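Local structure of inosine-uridine preferring nucleoside hydrolase family protein (Bacillus anthracis, 2C40) at residues K103-H108 / L128-R133; L196-Q201 / V288-D293. The protein belongs to the inosine-uridine preferring nucleoside hydrolase family and holds a calcium ion and alpha-D-ribofuranose together in one pocket. One frame throughout, in Å; residues are numbered along the deposited sequence.

Contact 1. Residues K103-H108 / L128-R133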
loop_
_atom_site.group_PDB
_atom_site.type_symbol
_atom_site.label_atom_id
_atom_site.label_comp_id
_atom_site.label_asym_id
_atom_site.label_seq_id
_atom_site.Cartn_x
_atom_site.Cartn_y
_atom_site.Cartn_z
ATOM N N LYS A 103 23.367 14.550 -15.152
ATOM C CA LYS A 103 24.384 14.055 -14.197
ATOM C C LYS A 103 23.850 13.247 -13.041
ATOM O O LYS A 103 22.721 13.454 -12.602
ATOM C CB LYS A 103 25.179 15.216 -13.582
ATOM N N PRO A 104 24.677 12.340 -12.508
ATOM C CA PRO A 104 24.292 11.656 -11.285
ATOM C C PRO A 104 24.177 12.648 -10.108
ATOM O O PRO A 104 24.841 13.727 -10.137
ATOM C CB PRO A 104 25.435 10.644 -11.066
ATOM C CG PRO A 104 26.550 11.117 -11.885
ATOM C CD PRO A 104 25.971 11.862 -13.029
ATOM N N ALA A 105 23.399 12.272 -9.089
ATOM C CA ALA A 105 23.050 13.178 -7.994
ATOM C C ALA A 105 24.229 13.931 -7.348
ATOM O O ALA A 105 24.130 15.122 -7.115
ATOM C CB ALA A 105 22.269 12.403 -6.905
ATOM N N HIS A 106 25.340 13.257 -7.065
ATOM C CA HIS A 106 26.470 13.933 -6.398
ATOM C C HIS A 106 27.105 15.016 -7.258
ATOM O O HIS A 106 27.471 16.061 -6.737
ATOM C CB HIS A 106 27.517 12.949 -5.889
ATOM C CG HIS A 106 28.210 12.160 -6.966
ATOM N ND1 HIS A 106 29.581 12.183 -7.141
ATOM C CD2 HIS A 106 27.735 11.306 -7.892
ATOM C CE1 HIS A 106 29.911 11.376 -8.134
ATOM N NE2 HIS A 106 28.806 10.836 -8.608
ATOM N N HIS A 107 27.202 14.755 -8.567
ATOM C CA HIS A 107 27.647 15.729 -9.533
ATOM C C HIS A 107 26.633 16.833 -9.766
ATOM O O HIS A 107 26.985 18.006 -9.849
ATOM C CB HIS A 107 27.965 15.044 -10.857
ATOM C CG HIS A 107 29.260 14.295 -10.853
ATOM N ND1 HIS A 107 29.681 13.548 -11.926
ATOM C CD2 HIS A 107 30.219 14.167 -9.909
ATOM C CE1 HIS A 107 30.866 13.031 -11.666
ATOM N NE2 HIS A 107 31.211 13.380 -10.444
ATOM N N HIS A 108 25.377 16.443 -9.849
ATOM C CA HIS A 108 24.278 17.396 -9.937
ATOM C C HIS A 108 24.302 18.385 -8.760
ATOM O O HIS A 108 24.115 19.591 -8.922
ATOM C CB HIS A 108 22.971 16.607 -9.978
ATOM C CG HIS A 108 21.751 17.447 -10.113
ATOM N ND1 HIS A 108 20.779 17.520 -9.123
ATOM C CD2 HIS A 108 21.327 18.237 -11.123
ATOM C CE1 HIS A 108 19.811 18.321 -9.528
ATOM N NE2 HIS A 108 20.126 18.786 -10.731
ATOM N N LEU A 128 23.536 9.950 3.735
ATOM C CA LEU A 128 24.340 11.101 3.346
ATOM C C LEU A 128 25.306 10.859 2.202
ATOM O O LEU A 128 26.072 11.732 1.883
ATOM C CB LEU A 128 25.121 11.615 4.553
ATOM C CG LEU A 128 24.304 12.427 5.561
ATOM C CD1 LEU A 128 25.167 12.596 6.805
ATOM C CD2 LEU A 128 23.894 13.774 4.971
ATOM N N THR A 129 25.252 9.713 1.543
ATOM C CA THR A 129 26.360 9.338 0.652
ATOM C C THR A 129 26.513 10.186 -0.620
ATOM O O THR A 129 27.653 10.435 -1.032
ATOM C CB THR A 129 26.553 7.797 0.451
ATOM O OG1 THR A 129 26.803 7.430 -0.930
ATOM C CG2 THR A 129 25.526 6.992 1.091
ATOM N N ASP A 130 25.415 10.728 -1.170
ATOM C CA ASP A 130 25.576 11.678 -2.313
ATOM C C ASP A 130 26.343 12.952 -1.890
ATOM O O ASP A 130 27.105 13.542 -2.691
ATOM C CB ASP A 130 24.230 12.095 -2.946
ATOM C CG ASP A 130 23.556 10.981 -3.765
ATOM O OD1 ASP A 130 24.238 10.122 -4.360
ATOM O OD2 ASP A 130 22.297 10.998 -3.827
ATOM N N LEU A 131 26.127 13.402 -0.653
ATOM C CA LEU A 131 26.877 14.537 -0.123
ATOM C C LEU A 131 28.340 14.219 0.249
ATOM O O LEU A 131 29.240 15.019 0.009
ATOM C CB LEU A 131 26.134 15.170 1.064
ATOM C CG LEU A 131 26.796 16.346 1.807
ATOM C CD1 LEU A 131 27.018 17.562 0.924
ATOM C CD2 LEU A 131 25.988 16.734 3.031
ATOM N N ALA A 132 28.581 13.106 0.907
ATOM C CA ALA A 132 29.945 12.675 1.227
ATOM C C ALA A 132 30.777 12.686 -0.017
ATOM O O ALA A 132 31.915 13.191 -0.060
ATOM C CB ALA A 132 29.894 11.242 1.824
ATOM N N ARG A 133 30.180 12.123 -1.047
ATOM C CA ARG A 133 30.805 11.968 -2.344
ATOM C C ARG A 133 31.064 13.300 -3.052
ATOM O O ARG A 133 32.123 13.486 -3.573
ATOM C CB ARG A 133 29.928 11.046 -3.175
ATOM C CG ARG A 133 30.606 10.474 -4.347
ATOM C CD ARG A 133 30.375 8.927 -4.437
ATOM N NE ARG A 133 29.041 8.637 -4.887
ATOM C CZ ARG A 133 28.720 8.226 -6.111
ATOM N NH1 ARG A 133 29.639 7.986 -7.053
ATOM N NH2 ARG A 133 27.441 8.001 -6.380
#

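Contact 2. Residues L196-Q201 / V288-D293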
loop_
_atom_site.group_PDB
_atom_site.type_symbol
_atom_site.label_atom_id
_atom_site.label_comp_id
_atom_site.label_asym_id
_atom_site.label_seq_id
_atom_site.Cartn_x
_atom_site.Cartn_y
_atom_site.Cartn_z
ATOM N N LEU A 196 15.795 10.446 15.616
ATOM C CA LEU A 196 14.615 9.686 15.993
ATOM C C LEU A 196 13.794 10.328 17.127
ATOM O O LEU A 196 12.546 10.348 17.021
ATOM C CB LEU A 196 14.970 8.251 16.348
ATOM C CG LEU A 196 15.566 7.406 15.192
ATOM C CD1 LEU A 196 16.056 6.044 15.719
ATOM C CD2 LEU A 196 14.575 7.194 14.028
ATOM N N GLU A 197 14.463 10.832 18.184
ATOM C CA GLU A 197 13.803 11.378 19.399
ATOM C C GLU A 197 13.107 12.708 19.128
ATOM O O GLU A 197 12.192 13.078 19.859
ATOM C CB GLU A 197 14.784 11.794 20.524
ATOM C CG GLU A 197 15.818 10.836 20.973
ATOM C CD GLU A 197 17.021 10.809 20.061
ATOM O OE1 GLU A 197 18.059 11.417 20.381
ATOM O OE2 GLU A 197 16.896 10.151 19.043
ATOM N N SER A 198 13.658 13.469 18.171
ATOM C CA SER A 198 13.234 14.830 17.845
ATOM C C SER A 198 11.734 14.902 17.626
ATOM O O SER A 198 11.093 15.920 17.834
ATOM C CB SER A 198 13.967 15.293 16.560
ATOM O OG SER A 198 15.359 15.475 16.809
ATOM N N THR A 199 11.186 13.783 17.183
ATOM C CA THR A 199 9.822 13.710 16.706
ATOM C C THR A 199 8.830 13.235 17.800
ATOM O O THR A 199 7.668 13.058 17.509
ATOM C CB THR A 199 9.829 12.806 15.462
ATOM O OG1 THR A 199 8.769 13.177 14.581
ATOM C CG2 THR A 199 9.795 11.344 15.832
ATOM N N ASN A 200 9.292 13.098 19.051
ATOM C CA ASN A 200 8.525 12.494 20.125
ATOM C C ASN A 200 7.142 13.129 20.286
ATOM O O ASN A 200 6.168 12.426 20.554
ATOM C CB ASN A 200 9.236 12.667 21.464
ATOM C CG ASN A 200 10.350 11.687 21.689
ATOM O OD1 ASN A 200 10.452 10.674 21.005
ATOM N ND2 ASN A 200 11.199 11.977 22.698
ATOM N N GLN A 201 7.084 14.453 20.116
ATOM C CA GLN A 201 5.881 15.231 20.353
ATOM C C GLN A 201 4.920 15.296 19.162
ATOM O O GLN A 201 3.863 15.904 19.280
ATOM C CB GLN A 201 6.250 16.655 20.877
ATOM C CG GLN A 201 6.561 16.663 22.341
ATOM C CD GLN A 201 7.026 18.014 22.883
ATOM O OE1 GLN A 201 6.650 19.076 22.377
ATOM N NE2 GLN A 201 7.851 17.974 23.934
ATOM N N VAL A 288 26.564 19.845 16.588
ATOM C CA VAL A 288 25.385 19.452 15.883
ATOM C C VAL A 288 24.219 20.062 16.662
ATOM O O VAL A 288 24.187 20.031 17.882
ATOM C CB VAL A 288 25.368 17.886 15.719
ATOM C CG1 VAL A 288 24.080 17.348 15.731
ATOM C CG2 VAL A 288 26.058 17.480 14.409
ATOM N N HIS A 289 23.273 20.628 15.925
ATOM C CA HIS A 289 22.101 21.318 16.462
ATOM C C HIS A 289 20.879 20.401 16.377
ATOM O O HIS A 289 20.252 20.245 15.349
ATOM C CB HIS A 289 21.902 22.622 15.679
ATOM C CG HIS A 289 23.154 23.441 15.567
ATOM N ND1 HIS A 289 23.705 24.106 16.639
ATOM C CD2 HIS A 289 23.981 23.667 14.519
ATOM C CE1 HIS A 289 24.810 24.717 16.254
ATOM N NE2 HIS A 289 25.003 24.459 14.975
ATOM N N VAL A 290 20.563 19.792 17.501
ATOM C CA VAL A 290 19.605 18.732 17.591
ATOM C C VAL A 290 18.201 19.268 17.885
ATOM O O VAL A 290 17.972 19.959 18.875
ATOM C CB VAL A 290 20.037 17.691 18.684
ATOM C CG1 VAL A 290 19.009 16.565 18.786
ATOM C CG2 VAL A 290 21.397 17.090 18.348
ATOM N N VAL A 291 17.253 18.921 17.027
ATOM C CA VAL A 291 15.915 19.448 17.161
ATOM C C VAL A 291 15.240 18.751 18.345
ATOM O O VAL A 291 15.449 17.552 18.569
ATOM C CB VAL A 291 15.132 19.274 15.870
ATOM C CG1 VAL A 291 13.624 19.569 16.050
ATOM C CG2 VAL A 291 15.740 20.171 14.802
ATOM N N TYR A 292 14.472 19.511 19.123
ATOM C CA TYR A 292 13.582 18.944 20.122
ATOM C C TYR A 292 12.378 19.858 20.367
ATOM O O TYR A 292 12.302 20.970 19.843
ATOM C CB TYR A 292 14.343 18.663 21.411
ATOM C CG TYR A 292 14.746 19.893 22.171
ATOM C CD1 TYR A 292 15.756 20.701 21.707
ATOM C CD2 TYR A 292 14.107 20.238 23.351
ATOM C CE1 TYR A 292 16.147 21.859 22.416
ATOM C CE2 TYR A 292 14.482 21.413 24.083
ATOM C CZ TYR A 292 15.505 22.211 23.593
ATOM O OH TYR A 292 15.920 23.337 24.266
ATOM N N ASP A 293 11.443 19.359 21.159
ATOM C CA ASP A 293 10.311 20.128 21.642
ATOM C C ASP A 293 9.568 20.757 20.489
ATOM O O ASP A 293 9.399 21.981 20.431
ATOM C CB ASP A 293 10.728 21.167 22.679
ATOM C CG ASP A 293 9.540 21.771 23.408
ATOM O OD1 ASP A 293 8.481 21.116 23.407
ATOM O OD2 ASP A 293 9.650 22.887 23.983
#

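Contact 1. Residues K103-H108 / L128-R133
Arg133 lays its guanidinium flat on the imidazole of His106, a cation-pi type stack between the first turns of neighbouring helices, 105-115 and 129-137. The two centres are 3.7 Å apart and the planes only 22° off parallel. The overlap is offset toward the rim: Arg133 NH1 sits over His106 NE2 at 3.4 Å, at an angle that makes no hydrogen bond. His106 offers this face because its CG stands between the backbone N and the carbonyl carbon (chi1 64°), while the Arg133 chain, bent at chi2 and chi3, runs across the ring from ND1 to NE2, its CG 3.4 Å from His106 ND1. Nearer the backbones, His106 CB is 3.3 Å from Asp130 O. One residue earlier, Ala105 CB rests 3.4 Å from Asp130 OD2, and the other oxygen of that carboxylate is taken by the hydroxyls of Ser65 and Ser67. Ser67 also bonds Arg133 NH2, so one serine links the acid to the stacked guanidinium and helps fix its rotation. Between 103-108 and 128-133 no hydrogen bond forms, and the contact rests on stacking and van der Waals packing; His107 hydrogen-bonds Glu137 one turn on. A cationic guanidinium on its face would probably disfavour protonation of His106.

Contact 2. Residues L196-Q201 / V288-D293
Ser198 turns its hydroxyl to a place anti to its own carbonyl carbon and beside the backbone N (chi1 -69°), and from there OG meets the end of strand 286-292. Gln201 runs extended beyond CG and carries its amide to Asp293. The acid swings its CG anti to its backbone N, and this brings the carboxylate round to the glutamine although the CB itself sets off away from 196-201. Between Ser198 and the strand there is one hydrogen bond: OG donates to Val291 O over 2.7 Å. The hydroxyl comes in well above the carbonyl plane, 36° out of it, so the bond does not lie on a lone pair. The same carbonyl oxygen has Ser198 CA at 3.6 Å, a CA-H...O contact, and Ser198 CB at 3.4 Å, so the serine covers it with three atoms. Ser198 OG also bonds Thr195 OG1, which puts the buried hydroxyl between two partners. Beyond the bond the side chains touch little: Ser198 OG lies 3.9 Å from Val291 CB, while the valine side chain packs on Ile194 and on Phe253 of helix 246-255. At the more open end, the amide plane of Gln201 and the carboxylate of Asp293 stand steeply to one another, and Gln201 CD is 3.5 Å from Asp293 OD1. Asp293 OD2 has a further, long and weak ion pair with Lys261. Here the loop that follows strand 191-194 is pinned to the end of its parallel neighbour, 286-292, the last of the parallel run, which pairs antiparallel with 261-269 on its other side in the mixed sheet of this nucleoside hydrolase fold.

In the fold
From the N terminus, strands 2-8, 27-34 and 62-64 alternate with helices 12-21 and 41-55, and short helices lead on to 105-115. Contact 1 closes a short loop: helix 105-115, strand 120-124, helix 129-137, a helix-strand-helix passage whose two helices meet again at their starts. The chain goes on through strands 145-151 and 191-194 before contact 2 opens at 196-201. That loop is far longer, 86 residues, and shuts on 286-292; contact 2 thus joins the loop after strand 191-194 to the end of its neighbour in the sheet. The two loops follow in series, neither nesting nor crossing. The centres of contacts 1 and 2 are about 26 Å apart, on opposite sides of the chain's centre.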